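Local coordinates for guanylate kinase (Coxiella burnetii, PDB 3TR0), which catalyses transfer of a phosphate group from ATP to GMP, giving ADP and GDP, a step probably essential for recycling GMP, at residues S39-P44 with Y55-E60; A71-A76 with T85-V90; A7-I12 with R98-E103. One frame throughout, in Å; residues are numbered along the deposited sequence.

Interaction 1. Residues S39-P44 with Y55-E60; sequences SHTTRP and YFFIDE. With 5GP (guanosine-5'-monophosphate), chain D.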
loop_
_atom_site.group_PDB
_atom_site.type_symbol
_atom_site.label_atom_id
_atom_site.label_comp_id
_atom_site.label_asym_id
_atom_site.label_seq_id
_atom_site.Cartn_x
_atom_site.Cartn_y
_atom_site.Cartn_z
ATOM N N SER A 39 23.868 -7.294 -6.453
ATOM C CA SER A 39 24.022 -8.745 -6.479
ATOM C C SER A 39 25.401 -9.199 -6.936
ATOM O O SER A 39 26.126 -8.462 -7.604
ATOM C CB SER A 39 22.972 -9.370 -7.406
ATOM O OG SER A 39 21.656 -9.097 -6.938
ATOM N N HIS A 40 25.747 -10.427 -6.566
ATOM C CA HIS A 40 26.886 -11.121 -7.148
ATOM C C HIS A 40 26.378 -11.955 -8.318
ATOM O O HIS A 40 25.266 -12.484 -8.272
ATOM C CB HIS A 40 27.552 -12.025 -6.107
ATOM C CG HIS A 40 28.361 -11.287 -5.085
ATOM N ND1 HIS A 40 27.792 -10.635 -4.010
ATOM C CD2 HIS A 40 29.699 -11.111 -4.961
ATOM C CE1 HIS A 40 28.742 -10.084 -3.277
ATOM N NE2 HIS A 40 29.910 -10.360 -3.832
ATOM N N THR A 41 27.183 -12.065 -9.370
ATOM C CA THR A 41 26.803 -12.846 -10.539
ATOM C C THR A 41 28.020 -13.428 -11.254
ATOM O O THR A 41 29.102 -12.845 -11.237
ATOM C CB THR A 41 25.998 -12.004 -11.547
ATOM O OG1 THR A 41 25.517 -12.847 -12.601
ATOM C CG2 THR A 41 26.865 -10.909 -12.140
ATOM N N THR A 42 27.832 -14.587 -11.877
ATOM C CA THR A 42 28.870 -15.198 -12.692
ATOM C C THR A 42 28.658 -14.813 -14.148
ATOM O O THR A 42 29.477 -15.128 -15.010
ATOM C CB THR A 42 28.856 -16.729 -12.580
ATOM O OG1 THR A 42 27.594 -17.228 -13.037
ATOM C CG2 THR A 42 29.079 -17.164 -11.141
ATOM N N ARG A 43 27.545 -14.137 -14.417
ATOM C CA ARG A 43 27.257 -13.660 -15.761
ATOM C C ARG A 43 28.407 -12.765 -16.212
ATOM O O ARG A 43 28.810 -11.856 -15.491
ATOM C CB ARG A 43 25.923 -12.905 -15.785
ATOM C CG ARG A 43 25.375 -12.649 -17.183
ATOM C CD ARG A 43 25.748 -11.265 -17.672
ATOM N NE ARG A 43 24.885 -10.242 -17.098
ATOM C CZ ARG A 43 25.230 -8.968 -16.954
ATOM N NH1 ARG A 43 26.435 -8.561 -17.327
ATOM N NH2 ARG A 43 24.371 -8.104 -16.432
ATOM N N PRO A 44 28.955 -13.029 -17.405
ATOM C CA PRO A 44 30.138 -12.273 -17.828
ATOM C C PRO A 44 29.902 -10.765 -17.807
ATOM O O PRO A 44 28.840 -10.293 -18.214
ATOM C CB PRO A 44 30.378 -12.766 -19.262
ATOM C CG PRO A 44 29.069 -13.345 -19.698
ATOM C CD PRO A 44 28.456 -13.923 -18.462
ATOM N N TYR A 55 26.840 -4.974 -10.791
ATOM C CA TYR A 55 26.955 -6.208 -10.029
ATOM C C TYR A 55 28.331 -6.264 -9.408
ATOM O O TYR A 55 29.213 -5.474 -9.750
ATOM C CB TYR A 55 26.832 -7.429 -10.943
ATOM C CG TYR A 55 25.442 -7.736 -11.458
ATOM C CD1 TYR A 55 24.546 -8.477 -10.698
ATOM C CD2 TYR A 55 25.045 -7.319 -12.718
ATOM C CE1 TYR A 55 23.277 -8.774 -11.176
ATOM C CE2 TYR A 55 23.785 -7.610 -13.204
ATOM C CZ TYR A 55 22.904 -8.336 -12.428
ATOM O OH TYR A 55 21.650 -8.625 -12.912
ATOM N N PHE A 56 28.509 -7.209 -8.494
ATOM C CA PHE A 56 29.832 -7.661 -8.131
ATOM C C PHE A 56 30.102 -8.845 -9.038
ATOM O O PHE A 56 29.524 -9.916 -8.856
ATOM C CB PHE A 56 29.881 -8.096 -6.668
ATOM C CG PHE A 56 29.679 -6.972 -5.693
ATOM C CD1 PHE A 56 30.686 -6.046 -5.467
ATOM C CD2 PHE A 56 28.491 -6.847 -4.995
ATOM C CE1 PHE A 56 30.506 -5.013 -4.569
ATOM C CE2 PHE A 56 28.306 -5.818 -4.097
ATOM C CZ PHE A 56 29.318 -4.900 -3.881
ATOM N N PHE A 57 30.955 -8.644 -10.036
ATOM C CA PHE A 57 31.210 -9.690 -11.010
ATOM C C PHE A 57 32.290 -10.641 -10.513
ATOM O O PHE A 57 33.409 -10.227 -10.215
ATOM C CB PHE A 57 31.594 -9.083 -12.358
ATOM C CG PHE A 57 30.531 -8.202 -12.954
ATOM C CD1 PHE A 57 29.545 -8.737 -13.768
ATOM C CD2 PHE A 57 30.519 -6.840 -12.703
ATOM C CE1 PHE A 57 28.573 -7.928 -14.322
ATOM C CE2 PHE A 57 29.549 -6.027 -13.259
ATOM C CZ PHE A 57 28.578 -6.571 -14.069
ATOM N N ILE A 58 31.938 -11.917 -10.411
ATOM C CA ILE A 58 32.873 -12.932 -9.946
ATOM C C ILE A 58 32.779 -14.176 -10.820
ATOM O O ILE A 58 31.917 -14.259 -11.694
ATOM C CB ILE A 58 32.598 -13.312 -8.484
ATOM C CG1 ILE A 58 31.145 -13.762 -8.311
ATOM C CG2 ILE A 58 32.886 -12.133 -7.571
ATOM C CD1 ILE A 58 30.834 -14.284 -6.922
ATOM N N ASP A 59 33.664 -15.141 -10.588
ATOM C CA ASP A 59 33.627 -16.385 -11.350
ATOM C C ASP A 59 32.858 -17.486 -10.621
ATOM O O ASP A 59 32.473 -17.324 -9.461
ATOM C CB ASP A 59 35.039 -16.852 -11.731
ATOM C CG ASP A 59 35.969 -16.981 -10.535
ATOM O OD1 ASP A 59 35.510 -17.365 -9.439
ATOM O OD2 ASP A 59 37.175 -16.705 -10.699
ATOM N N GLU A 60 32.625 -18.594 -11.318
ATOM C CA GLU A 60 31.889 -19.728 -10.760
ATOM C C GLU A 60 32.523 -20.260 -9.481
ATOM O O GLU A 60 31.822 -20.629 -8.540
ATOM C CB GLU A 60 31.799 -20.864 -11.781
ATOM C CG GLU A 60 30.529 -20.875 -12.605
ATOM C CD GLU A 60 30.349 -22.179 -13.361
ATOM O OE1 GLU A 60 29.311 -22.843 -13.160
ATOM O OE2 GLU A 60 31.245 -22.539 -14.152
HETATM P P 5GP D . 21.000 -9.719 -16.208
HETATM O O1P 5GP D . 21.633 -8.459 -15.672
HETATM O O2P 5GP D . 21.901 -10.872 -16.563
HETATM O O3P 5GP D . 20.132 -9.353 -17.390
HETATM O "O5'" 5GP D . 19.876 -10.214 -15.196
HETATM C "C5'" 5GP D . 19.295 -11.501 -15.322
HETATM C "C4'" 5GP D . 18.176 -11.692 -14.334
HETATM O "O4'" 5GP D . 18.686 -12.328 -13.146
HETATM C "C3'" 5GP D . 17.536 -10.416 -13.811
HETATM O "O3'" 5GP D . 16.579 -9.873 -14.703
HETATM C "C2'" 5GP D . 16.944 -10.848 -12.474
HETATM O "O2'" 5GP D . 15.659 -11.420 -12.663
HETATM C "C1'" 5GP D . 17.903 -11.961 -12.037
HETATM N N9 5GP D . 18.799 -11.541 -10.945
HETATM C C8 5GP D . 19.707 -10.557 -10.918
HETATM N N7 5GP D . 20.309 -10.561 -9.702
HETATM C C5 5GP D . 19.759 -11.563 -8.975
HETATM C C6 5GP D . 19.944 -12.059 -7.689
HETATM O O6 5GP D . 20.786 -11.545 -6.912
HETATM N N1 5GP D . 19.209 -13.100 -7.281
HETATM C C2 5GP D . 18.298 -13.672 -8.081
HETATM N N2 5GP D . 17.559 -14.725 -7.656
HETATM N N3 5GP D . 18.095 -13.212 -9.328
HETATM C C4 5GP D . 18.820 -12.170 -9.781
HETATM O O HOH W 1 30.820 -12.563 -13.752
#
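Buried His-40 and Thr-41 make the tight part of this contact, with the rings of Phe-56 and Tyr-55 closing over them. The His-40 and Phe-56 rings form an offset stack, with centroids 4.8 Å apart and planes at 26°. On the other side of the strand pair, Thr-41 CG2 lies over a face of the Tyr-55 ring, 3.5 Å from Tyr-55 CG. A chi1 of -173° puts this methyl between the backbone N and the carbonyl carbon, facing the ring. Thr-41 OG1 accepts from Arg-43 N in an ST turn and also bonds to His-82 O.

Strands 40-41 and 56-57 run parallel at one edge of the small mixed sheet of the GMP-binding region in the guanylate kinase fold. Ile-58 N donates to Thr-41 O in a nearly straight bond of 3.1 Å.

Ser-39 and Tyr-55 meet GMP at the start of the pair; Arg-43 reaches the phosphate from beyond its other end. Tyr-55 OH donates to O1P of GMP at 2.8 Å, as does Arg-43 NH2 at 2.9 Å. Arg-43 NE takes O2P, and Ser-39 OG donates to the guanine O6. Bends at chi2 and chi3 bring the guanidinium there; NH1 turns to Pro-44 O and to a salt bridge with Asp-49.

The solvent side is looser. Asp-59 is exposed, and Glu-60 is exposed and poorly ordered, though its CA touches Thr-42 CG2 at 3.8 Å. A water lies between Arg-43 O and Ile-58 O.

Interaction 2. Residues A71-A76 with T85-V90; sequences AFLEHA and TEKDWV. With 5GP (guanosine-5'-monophosphate), chain D.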
loop_
_atom_site.group_PDB
_atom_site.type_symbol
_atom_site.label_atom_id
_atom_site.label_comp_id
_atom_site.label_asym_id
_atom_site.label_seq_id
_atom_site.Cartn_x
_atom_site.Cartn_y
_atom_site.Cartn_z
ATOM N N ALA A 71 26.876 -17.640 2.209
ATOM C CA ALA A 71 27.032 -16.190 2.142
ATOM C C ALA A 71 25.845 -15.497 1.483
ATOM O O ALA A 71 25.712 -14.277 1.558
ATOM C CB ALA A 71 28.322 -15.831 1.411
ATOM N N PHE A 72 24.989 -16.270 0.826
ATOM C CA PHE A 72 23.848 -15.688 0.131
ATOM C C PHE A 72 22.549 -15.804 0.921
ATOM O O PHE A 72 22.245 -16.845 1.497
ATOM C CB PHE A 72 23.673 -16.316 -1.253
ATOM C CG PHE A 72 24.764 -15.963 -2.220
ATOM C CD1 PHE A 72 24.992 -14.645 -2.575
ATOM C CD2 PHE A 72 25.553 -16.952 -2.786
ATOM C CE1 PHE A 72 25.990 -14.319 -3.469
ATOM C CE2 PHE A 72 26.543 -16.631 -3.685
ATOM C CZ PHE A 72 26.766 -15.312 -4.023
ATOM N N LEU A 73 21.787 -14.716 0.934
ATOM C CA LEU A 73 20.455 -14.703 1.520
ATOM C C LEU A 73 19.543 -15.467 0.584
ATOM O O LEU A 73 18.537 -16.056 0.991
ATOM C CB LEU A 73 19.972 -13.259 1.630
ATOM C CG LEU A 73 18.740 -12.956 2.475
ATOM C CD1 LEU A 73 18.964 -13.421 3.899
ATOM C CD2 LEU A 73 18.441 -11.468 2.434
ATOM N N GLU A 74 19.938 -15.462 -0.683
ATOM C CA GLU A 74 19.125 -15.945 -1.774
ATOM C C GLU A 74 20.048 -16.160 -2.967
ATOM O O GLU A 74 20.952 -15.357 -3.200
ATOM C CB GLU A 74 18.077 -14.873 -2.089
ATOM C CG GLU A 74 17.321 -15.041 -3.371
ATOM C CD GLU A 74 18.143 -14.704 -4.597
ATOM O OE1 GLU A 74 18.799 -13.631 -4.639
ATOM O OE2 GLU A 74 18.125 -15.531 -5.522
ATOM N N HIS A 75 19.844 -17.243 -3.711
ATOM C CA HIS A 75 20.603 -17.454 -4.941
ATOM C C HIS A 75 19.847 -18.335 -5.932
ATOM O O HIS A 75 19.037 -19.176 -5.545
ATOM C CB HIS A 75 21.992 -18.031 -4.641
ATOM C CG HIS A 75 21.981 -19.484 -4.282
ATOM N ND1 HIS A 75 22.328 -20.472 -5.179
ATOM C CD2 HIS A 75 21.661 -20.117 -3.129
ATOM C CE1 HIS A 75 22.226 -21.651 -4.591
ATOM N NE2 HIS A 75 21.822 -21.463 -3.348
ATOM N N ALA A 76 20.112 -18.131 -7.219
ATOM C CA ALA A 76 19.407 -18.868 -8.256
ATOM C C ALA A 76 20.251 -18.980 -9.509
ATOM O O ALA A 76 21.228 -18.248 -9.685
ATOM C CB ALA A 76 18.076 -18.195 -8.579
ATOM N N THR A 85 22.060 -12.765 -3.680
ATOM C CA THR A 85 22.026 -11.604 -2.802
ATOM C C THR A 85 22.882 -11.865 -1.572
ATOM O O THR A 85 22.555 -12.723 -0.753
ATOM C CB THR A 85 20.585 -11.295 -2.336
ATOM O OG1 THR A 85 19.773 -10.970 -3.470
ATOM C CG2 THR A 85 20.576 -10.124 -1.367
ATOM N N GLU A 86 23.978 -11.128 -1.444
ATOM C CA GLU A 86 24.852 -11.272 -0.284
ATOM C C GLU A 86 24.067 -10.912 0.976
ATOM O O GLU A 86 23.462 -9.839 1.068
ATOM C CB GLU A 86 26.105 -10.410 -0.443
ATOM C CG GLU A 86 27.257 -10.779 0.490
ATOM C CD GLU A 86 27.152 -10.097 1.833
ATOM O OE1 GLU A 86 26.819 -8.895 1.859
ATOM O OE2 GLU A 86 27.397 -10.759 2.864
ATOM N N LYS A 87 24.064 -11.828 1.939
ATOM C CA LYS A 87 23.185 -11.726 3.099
ATOM C C LYS A 87 23.548 -10.602 4.067
ATOM O O LYS A 87 22.676 -9.884 4.554
ATOM C CB LYS A 87 23.160 -13.052 3.861
ATOM C CG LYS A 87 22.243 -13.036 5.073
ATOM C CD LYS A 87 22.504 -14.218 5.985
ATOM C CE LYS A 87 23.925 -14.190 6.520
ATOM N NZ LYS A 87 24.203 -15.333 7.435
ATOM N N ASP A 88 24.835 -10.459 4.364
ATOM C CA ASP A 88 25.247 -9.549 5.424
ATOM C C ASP A 88 24.951 -8.087 5.105
ATOM O O ASP A 88 24.526 -7.326 5.978
ATOM C CB ASP A 88 26.724 -9.739 5.772
ATOM C CG ASP A 88 27.064 -9.207 7.144
ATOM O OD1 ASP A 88 26.535 -9.752 8.137
ATOM O OD2 ASP A 88 27.846 -8.243 7.234
ATOM N N TRP A 89 25.170 -7.687 3.859
ATOM C CA TRP A 89 24.924 -6.301 3.486
ATOM C C TRP A 89 23.461 -5.932 3.709
ATOM O O TRP A 89 23.154 -4.858 4.217
ATOM C CB TRP A 89 25.308 -6.044 2.033
ATOM C CG TRP A 89 25.052 -4.634 1.610
ATOM C CD1 TRP A 89 25.930 -3.591 1.662
ATOM C CD2 TRP A 89 23.830 -4.104 1.085
ATOM N NE1 TRP A 89 25.333 -2.446 1.195
ATOM C CE2 TRP A 89 24.043 -2.734 0.832
ATOM C CE3 TRP A 89 22.578 -4.656 0.798
ATOM C CZ2 TRP A 89 23.054 -1.910 0.300
ATOM C CZ3 TRP A 89 21.593 -3.832 0.273
ATOM C CH2 TRP A 89 21.837 -2.476 0.031
ATOM N N VAL A 90 22.565 -6.834 3.333
ATOM C CA VAL A 90 21.133 -6.594 3.481
ATOM C C VAL A 90 20.760 -6.417 4.954
ATOM O O VAL A 90 20.068 -5.468 5.322
ATOM C CB VAL A 90 20.312 -7.744 2.873
ATOM C CG1 VAL A 90 18.844 -7.603 3.240
ATOM C CG2 VAL A 90 20.480 -7.778 1.358
HETATM P P 5GP D . 21.000 -9.719 -16.208
HETATM O O1P 5GP D . 21.633 -8.459 -15.672
HETATM O O2P 5GP D . 21.901 -10.872 -16.563
HETATM O O3P 5GP D . 20.132 -9.353 -17.390
HETATM O "O5'" 5GP D . 19.876 -10.214 -15.196
HETATM C "C5'" 5GP D . 19.295 -11.501 -15.322
HETATM C "C4'" 5GP D . 18.176 -11.692 -14.334
HETATM O "O4'" 5GP D . 18.686 -12.328 -13.146
HETATM C "C3'" 5GP D . 17.536 -10.416 -13.811
HETATM O "O3'" 5GP D . 16.579 -9.873 -14.703
HETATM C "C2'" 5GP D . 16.944 -10.848 -12.474
HETATM O "O2'" 5GP D . 15.659 -11.420 -12.663
HETATM C "C1'" 5GP D . 17.903 -11.961 -12.037
HETATM N N9 5GP D . 18.799 -11.541 -10.945
HETATM C C8 5GP D . 19.707 -10.557 -10.918
HETATM N N7 5GP D . 20.309 -10.561 -9.702
HETATM C C5 5GP D . 19.759 -11.563 -8.975
HETATM C C6 5GP D . 19.944 -12.059 -7.689
HETATM O O6 5GP D . 20.786 -11.545 -6.912
HETATM N N1 5GP D . 19.209 -13.100 -7.281
HETATM C C2 5GP D . 18.298 -13.672 -8.081
HETATM N N2 5GP D . 17.559 -14.725 -7.656
HETATM N N3 5GP D . 18.095 -13.212 -9.328
HETATM C C4 5GP D . 18.820 -12.170 -9.781
HETATM O O HOH W 2 26.598 -13.073 3.905
#
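Glu-74 CG is anti to the backbone N (chi1 167°), and a bend at chi2 (-74°) turns the carboxylate back toward Thr-85. Thr-85 OG1 lies beside its own backbone N (chi1 -63°), and the two side chains cross at about a right angle. Glu-74 OE1 and Thr-85 OG1 are 3.1 Å apart. The same carboxylate reads the guanine. N1 of GMP donates to Glu-74 OE1 at 2.7 Å. N2 also donates to Glu-74 OE2, at a distance too short to be taken at face value. Ala-76 CB packs near N2.

These groups stand on the hairpin of strands 72-78 and 81-86, in the mixed sheet that binds GMP. The chain turns a corner at Leu-73 and Glu-74. Thr-85 holds both sides of the corner: its O accepts from Leu-73 N at 2.7 Å, and its N donates to Glu-74 O at 2.9 Å. The Phe-72 ring brings its edge to the backbone of Thr-85 and Glu-86.

After Glu-86 the second segment becomes helix 87-95. Lys-87 N donates to Ala-71 O at 3.0 Å. Glu-86 is the N-cap, its carboxylate accepting from Asp-88 N and Trp-89 N. A water donates to both Ala-71 O and Glu-86 OE2. Leu-73 packs on the first turn of the helix, with CD1 3.5 Å from Lys-87 CG and CD2 4.0 Å from Val-90 CG1. It also touches Leu-115 of helix 106-115.

Interaction 3. Residues A7-I12 with R98-E103; sequences ANLFII and RDVLLE. With 5GP (guanosine-5'-monophosphate), chain D.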
loop_
_atom_site.group_PDB
_atom_site.type_symbol
_atom_site.label_atom_id
_atom_site.label_comp_id
_atom_site.label_asym_id
_atom_site.label_seq_id
_atom_site.Cartn_x
_atom_site.Cartn_y
_atom_site.Cartn_z
ATOM N N ALA A 7 12.366 -1.699 9.039
ATOM C CA ALA A 7 12.709 -1.790 7.628
ATOM C C ALA A 7 12.224 -3.095 7.020
ATOM O O ALA A 7 12.091 -4.103 7.707
ATOM C CB ALA A 7 14.218 -1.644 7.449
ATOM N N ASN A 8 11.975 -3.071 5.717
ATOM C CA ASN A 8 11.422 -4.224 5.032
ATOM C C ASN A 8 12.208 -4.499 3.760
ATOM O O ASN A 8 13.005 -3.666 3.320
ATOM C CB ASN A 8 9.946 -3.965 4.700
ATOM C CG ASN A 8 9.149 -5.245 4.507
ATOM O OD1 ASN A 8 9.703 -6.339 4.458
ATOM N ND2 ASN A 8 7.835 -5.106 4.399
ATOM N N LEU A 9 11.990 -5.673 3.184
ATOM C CA LEU A 9 12.540 -6.005 1.879
ATOM C C LEU A 9 11.473 -5.803 0.809
ATOM O O LEU A 9 10.330 -6.209 0.981
ATOM C CB LEU A 9 13.013 -7.457 1.859
ATOM C CG LEU A 9 14.040 -7.854 2.924
ATOM C CD1 LEU A 9 14.388 -9.328 2.786
ATOM C CD2 LEU A 9 15.288 -6.992 2.806
ATOM N N PHE A 10 11.856 -5.174 -0.294
ATOM C CA PHE A 10 10.949 -4.965 -1.407
ATOM C C PHE A 10 11.505 -5.657 -2.631
ATOM O O PHE A 10 12.498 -5.212 -3.203
ATOM C CB PHE A 10 10.756 -3.472 -1.670
ATOM C CG PHE A 10 10.023 -2.760 -0.570
ATOM C CD1 PHE A 10 8.643 -2.688 -0.576
ATOM C CD2 PHE A 10 10.715 -2.186 0.486
ATOM C CE1 PHE A 10 7.965 -2.039 0.438
ATOM C CE2 PHE A 10 10.042 -1.538 1.499
ATOM C CZ PHE A 10 8.663 -1.469 1.479
ATOM N N ILE A 11 10.867 -6.760 -3.013
ATOM C CA ILE A 11 11.326 -7.575 -4.131
ATOM C C ILE A 11 10.754 -7.008 -5.417
ATOM O O ILE A 11 9.553 -6.779 -5.512
ATOM C CB ILE A 11 10.858 -9.035 -3.977
ATOM C CG1 ILE A 11 11.384 -9.633 -2.668
ATOM C CG2 ILE A 11 11.309 -9.878 -5.163
ATOM C CD1 ILE A 11 10.616 -10.851 -2.201
ATOM N N ILE A 12 11.618 -6.776 -6.401
ATOM C CA ILE A 12 11.181 -6.308 -7.707
ATOM C C ILE A 12 11.572 -7.334 -8.759
ATOM O O ILE A 12 12.758 -7.612 -8.942
ATOM C CB ILE A 12 11.854 -4.987 -8.087
ATOM C CG1 ILE A 12 11.851 -4.017 -6.906
ATOM C CG2 ILE A 12 11.162 -4.373 -9.288
ATOM C CD1 ILE A 12 10.474 -3.540 -6.525
ATOM N N ARG A 98 17.065 1.036 7.152
ATOM C CA ARG A 98 16.870 1.300 5.728
ATOM C C ARG A 98 16.181 0.124 5.050
ATOM O O ARG A 98 16.583 -1.027 5.227
ATOM C CB ARG A 98 18.213 1.536 5.029
ATOM C CG ARG A 98 19.031 2.694 5.558
ATOM C CD ARG A 98 20.274 2.890 4.699
ATOM N NE ARG A 98 21.196 3.865 5.270
ATOM C CZ ARG A 98 22.233 3.547 6.035
ATOM N NH1 ARG A 98 22.485 2.276 6.316
ATOM N NH2 ARG A 98 23.023 4.499 6.514
ATOM N N ASP A 99 15.143 0.415 4.273
ATOM C CA ASP A 99 14.507 -0.600 3.450
ATOM C C ASP A 99 15.474 -1.026 2.360
ATOM O O ASP A 99 16.376 -0.276 1.994
ATOM C CB ASP A 99 13.211 -0.063 2.842
ATOM C CG ASP A 99 12.216 0.358 3.902
ATOM O OD1 ASP A 99 11.749 -0.529 4.648
ATOM O OD2 ASP A 99 11.916 1.567 4.000
ATOM N N VAL A 100 15.297 -2.238 1.854
ATOM C CA VAL A 100 16.199 -2.753 0.836
ATOM C C VAL A 100 15.414 -3.214 -0.374
ATOM O O VAL A 100 14.420 -3.924 -0.245
ATOM C CB VAL A 100 17.032 -3.928 1.355
ATOM C CG1 VAL A 100 17.829 -4.559 0.210
ATOM C CG2 VAL A 100 17.969 -3.463 2.472
ATOM N N LEU A 101 15.871 -2.798 -1.548
ATOM C CA LEU A 101 15.286 -3.243 -2.802
ATOM C C LEU A 101 16.063 -4.430 -3.337
ATOM O O LEU A 101 17.289 -4.378 -3.447
ATOM C CB LEU A 101 15.305 -2.110 -3.821
ATOM C CG LEU A 101 14.275 -1.016 -3.553
ATOM C CD1 LEU A 101 14.696 0.292 -4.187
ATOM C CD2 LEU A 101 12.920 -1.458 -4.066
ATOM N N LEU A 102 15.350 -5.504 -3.658
ATOM C CA LEU A 102 15.979 -6.686 -4.236
ATOM C C LEU A 102 15.483 -6.889 -5.662
ATOM O O LEU A 102 14.321 -7.237 -5.883
ATOM C CB LEU A 102 15.676 -7.926 -3.391
ATOM C CG LEU A 102 16.117 -7.896 -1.919
ATOM C CD1 LEU A 102 15.581 -9.110 -1.169
ATOM C CD2 LEU A 102 17.621 -7.829 -1.823
ATOM N N GLU A 103 16.361 -6.655 -6.631
ATOM C CA GLU A 103 16.022 -6.902 -8.025
ATOM C C GLU A 103 16.411 -8.331 -8.338
ATOM O O GLU A 103 17.545 -8.594 -8.738
ATOM C CB GLU A 103 16.793 -5.957 -8.941
ATOM C CG GLU A 103 16.519 -4.489 -8.718
ATOM C CD GLU A 103 17.368 -3.610 -9.618
ATOM O OE1 GLU A 103 18.603 -3.584 -9.432
ATOM O OE2 GLU A 103 16.803 -2.955 -10.518
HETATM P P 5GP D . 21.000 -9.719 -16.208
HETATM O O1P 5GP D . 21.633 -8.459 -15.672
HETATM O O2P 5GP D . 21.901 -10.872 -16.563
HETATM O O3P 5GP D . 20.132 -9.353 -17.390
HETATM O "O5'" 5GP D . 19.876 -10.214 -15.196
HETATM C "C5'" 5GP D . 19.295 -11.501 -15.322
HETATM C "C4'" 5GP D . 18.176 -11.692 -14.334
HETATM O "O4'" 5GP D . 18.686 -12.328 -13.146
HETATM C "C3'" 5GP D . 17.536 -10.416 -13.811
HETATM O "O3'" 5GP D . 16.579 -9.873 -14.703
HETATM C "C2'" 5GP D . 16.944 -10.848 -12.474
HETATM O "O2'" 5GP D . 15.659 -11.420 -12.663
HETATM C "C1'" 5GP D . 17.903 -11.961 -12.037
HETATM N N9 5GP D . 18.799 -11.541 -10.945
HETATM C C8 5GP D . 19.707 -10.557 -10.918
HETATM N N7 5GP D . 20.309 -10.561 -9.702
HETATM C C5 5GP D . 19.759 -11.563 -8.975
HETATM C C6 5GP D . 19.944 -12.059 -7.689
HETATM O O6 5GP D . 20.786 -11.545 -6.912
HETATM N N1 5GP D . 19.209 -13.100 -7.281
HETATM C C2 5GP D . 18.298 -13.672 -8.081
HETATM N N2 5GP D . 17.559 -14.725 -7.656
HETATM N N3 5GP D . 18.095 -13.212 -9.328
HETATM C C4 5GP D . 18.820 -12.170 -9.781
#
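Asp-99 OD1 accepts from Asn-8 N at 2.8 Å, with its anti lone pair turned to the donor. This carboxylate bond stands just ahead of the regular backbone pairing. The other oxygen, OD2, forms a salt bridge with Arg-188, so both ends of the buried carboxylate are held. Such pairing would probably keep Asp-99 ionised. Asp-99 CG lies beside its backbone N (chi1 -60°), which swings the carboxylate toward segment 7-12. The Phe-10 ring meets Asp-99 with its edge: CE2 is 3.7 Å from OD1, and the ring and carboxylate planes stand 80° apart.

From here strands 9-12 and 99-103 run parallel, with axes 4.7 Å apart at closest approach and 22° between their directions. Four backbone bonds join them. Val-100 N donates to Asn-8 O, Phe-10 N to Val-100 O, Leu-102 N to Phe-10 O, and Ile-12 N to Leu-102 O. The last is nearly straight, at 2.8 Å.

Leu-9, Ile-11, Val-100 and Leu-102 share one face of the sheet. Leu-9 divides its two methyls: CD2 lies 3.8 Å from Val-100 CB, and CD1 is 4.1 Å from Leu-102 CD1. On the opposite face Leu-101 CD2 touches both Phe-10 CB, at 3.8 Å, and Ile-12 CG1, at 4.0 Å.

This pair lies at the centre of the parallel sheet of the P-loop NTPase fold. Strand 120-125 flanks 9-13, and strand 34-36 flanks 99-103. Helix 20-30 packs on the Leu-101 face, where Ile-12 touches Lys-20 of the predicted ATP site. Helix 87-95 covers the other face through Trp-89 on Val-100.

Interactions 1 and 2 belong to the same mixed sheet, where strands 40-41 and 81-86 are neighbours. They touch directly: His-40 CB lies 3.8 Å from Phe-72 CE1. Both read the guanine, interaction 1 at O6 and interaction 2 at N1 and N2; interaction 1 also holds the phosphate. Interaction 3 is in the parallel sheet, about 20 Å from interaction 1 and 13 Å from interaction 2 between centres. Helix 87-95 bridges the two sheets, with Val-90 CG1 3.6 Å from Leu-9 CD2. Thr-85 CG2 also packs 3.8 Å from Leu-102 CD2. Interaction 3 only borders GMP: Glu-103 O is 3.5 Å from N7, with no bond between them.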